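Local coordinates for Serine/threonine-protein kinase Tel1 (Chaetomium thermophilum, PDB 6SKY) that is an ATM-family serine/threonine protein kinase that transfers phosphate from ATP to protein substrates and probably activates checkpoint signalling as a sensor of DNA damage, at residues 2383-2388 / 2420-2425. Sequence-based numbering, arbitrary orientation.
Sequences LSLAAS and NKVPTR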
loop_
_atom_site.group_PDB
_atom_site.type_symbol
_atom_site.label_atom_id
_atom_site.label_comp_id
_atom_site.label_asym_id
_atom_site.label_seq_id
_atom_site.Cartn_x
_atom_site.Cartn_y
_atom_site.Cartn_z
ATOM N N LEU A 2383 -4.851 -30.348 22.035
ATOM C CA LEU A 2383 -3.432 -30.513 22.327
ATOM C C LEU A 2383 -2.724 -29.173 22.426
ATOM O O LEU A 2383 -1.809 -29.012 23.234
ATOM C CB LEU A 2383 -2.767 -31.377 21.268
ATOM C CG LEU A 2383 -3.103 -32.859 21.275
ATOM C CD1 LEU A 2383 -2.407 -33.536 20.134
ATOM C CD2 LEU A 2383 -2.691 -33.479 22.570
ATOM N N SER A 2384 -3.122 -28.200 21.613
ATOM C CA SER A 2384 -2.491 -26.893 21.663
ATOM C C SER A 2384 -2.842 -26.139 22.930
ATOM O O SER A 2384 -2.025 -25.358 23.423
ATOM C CB SER A 2384 -2.899 -26.075 20.454
ATOM O OG SER A 2384 -2.976 -24.711 20.791
ATOM N N LEU A 2385 -4.052 -26.328 23.458
ATOM C CA LEU A 2385 -4.396 -25.681 24.720
ATOM C C LEU A 2385 -3.614 -26.267 25.882
ATOM O O LEU A 2385 -3.287 -25.550 26.829
ATOM C CB LEU A 2385 -5.887 -25.808 24.995
ATOM C CG LEU A 2385 -6.801 -24.895 24.203
ATOM C CD1 LEU A 2385 -8.232 -25.290 24.427
ATOM C CD2 LEU A 2385 -6.565 -23.480 24.630
ATOM N N ALA A 2386 -3.308 -27.556 25.829
ATOM C CA ALA A 2386 -2.629 -28.237 26.917
ATOM C C ALA A 2386 -1.124 -28.049 26.907
ATOM O O ALA A 2386 -0.463 -28.486 27.850
ATOM C CB ALA A 2386 -2.937 -29.728 26.862
ATOM N N ALA A 2387 -0.564 -27.419 25.879
ATOM C CA ALA A 2387 0.878 -27.346 25.697
ATOM C C ALA A 2387 1.468 -26.015 26.139
ATOM O O ALA A 2387 2.430 -25.998 26.903
ATOM C CB ALA A 2387 1.233 -27.614 24.234
ATOM N N SER A 2388 0.919 -24.898 25.683
ATOM C CA SER A 2388 1.478 -23.598 26.016
ATOM C C SER A 2388 0.351 -22.603 26.244
ATOM O O SER A 2388 -0.827 -22.916 26.075
ATOM C CB SER A 2388 2.420 -23.103 24.916
ATOM O OG SER A 2388 1.698 -22.735 23.756
ATOM N N ASN A 2420 -9.110 -34.216 29.272
ATOM C CA ASN A 2420 -8.664 -34.172 30.658
ATOM C C ASN A 2420 -7.253 -33.640 30.831
ATOM O O ASN A 2420 -6.762 -33.610 31.961
ATOM C CB ASN A 2420 -8.757 -35.558 31.283
ATOM C CG ASN A 2420 -10.174 -35.995 31.488
ATOM O OD1 ASN A 2420 -10.829 -35.575 32.435
ATOM N ND2 ASN A 2420 -10.666 -36.841 30.596
ATOM N N LYS A 2421 -6.593 -33.218 29.762
ATOM C CA LYS A 2421 -5.227 -32.733 29.850
ATOM C C LYS A 2421 -5.132 -31.227 29.741
ATOM O O LYS A 2421 -4.042 -30.675 29.897
ATOM C CB LYS A 2421 -4.375 -33.391 28.772
ATOM C CG LYS A 2421 -4.354 -34.889 28.907
ATOM C CD LYS A 2421 -3.811 -35.562 27.677
ATOM C CE LYS A 2421 -4.031 -37.053 27.767
ATOM N NZ LYS A 2421 -3.395 -37.771 26.638
ATOM N N VAL A 2422 -6.242 -30.550 29.484
ATOM C CA VAL A 2422 -6.262 -29.096 29.427
ATOM C C VAL A 2422 -6.446 -28.569 30.842
ATOM O O VAL A 2422 -7.295 -29.081 31.582
ATOM C CB VAL A 2422 -7.376 -28.592 28.501
ATOM C CG1 VAL A 2422 -7.216 -27.119 28.249
ATOM C CG2 VAL A 2422 -7.358 -29.351 27.212
ATOM N N PRO A 2423 -5.674 -27.579 31.272
ATOM C CA PRO A 2423 -5.978 -26.913 32.537
ATOM C C PRO A 2423 -7.352 -26.268 32.480
ATOM O O PRO A 2423 -7.735 -25.675 31.473
ATOM C CB PRO A 2423 -4.873 -25.863 32.655
ATOM C CG PRO A 2423 -3.808 -26.336 31.768
ATOM C CD PRO A 2423 -4.458 -27.043 30.650
ATOM N N THR A 2424 -8.102 -26.382 33.571
ATOM C CA THR A 2424 -9.443 -25.820 33.562
ATOM C C THR A 2424 -9.449 -24.305 33.627
ATOM O O THR A 2424 -10.517 -23.709 33.501
ATOM C CB THR A 2424 -10.265 -26.383 34.713
ATOM O OG1 THR A 2424 -9.484 -26.367 35.906
ATOM C CG2 THR A 2424 -10.669 -27.796 34.413
ATOM N N ARG A 2425 -8.301 -23.666 33.817
ATOM C CA ARG A 2425 -8.272 -22.213 33.799
ATOM C C ARG A 2425 -8.444 -21.649 32.401
ATOM O O ARG A 2425 -8.627 -20.437 32.260
ATOM C CB ARG A 2425 -6.968 -21.703 34.395
ATOM C CG ARG A 2425 -5.766 -22.013 33.560
ATOM C CD ARG A 2425 -4.527 -21.386 34.128
ATOM N NE ARG A 2425 -3.422 -21.450 33.182
ATOM C CZ ARG A 2425 -2.569 -22.462 33.100
ATOM N NH1 ARG A 2425 -1.595 -22.434 32.209
ATOM N NH2 ARG A 2425 -2.689 -23.502 33.906
#
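L2385 and V2422 make the first touch as helix 2348-2387 nears its C-terminal end against the loop that follows helix 2409-2418, an example of how small apolar groups let a helix and a loop run close together. It is the root of L2385 that takes part: its CB lies 3.8 Å from CG1 of V2422, and the same side chain also touches D2394 and A2395 of helix 2394-2404. On the valine, CG1 stands anti to the backbone N (chi1 -169°) and makes the closer approach to the leucine, while CG2 sits about equally far from the CB atoms of L2385 and A2386, at the edge of contact. That alanine brings the two backbones nearest, its CA 4.5 Å from CA of V2422. Its methyl sits 3.4 Å from the carbonyl O of K2421, a van der Waals approach, and the lysine chain then leads off from the contact. One residue beyond V2422, CD of P2423 comes within 4.3 Å of CA of A2386. The contact between the two segments is van der Waals and apolar; just past the helix end D2389 forms a salt bridge with R2425, and T2424 hydrogen-bonds to D2459, which fastens the loop to helix 2444-2459. Such close apposition of a helix end and an interhelical loop, separated in sequence by two helices, is consistent with the stacked helices of the alpha-solenoid FAT region of this PI3K-related kinase.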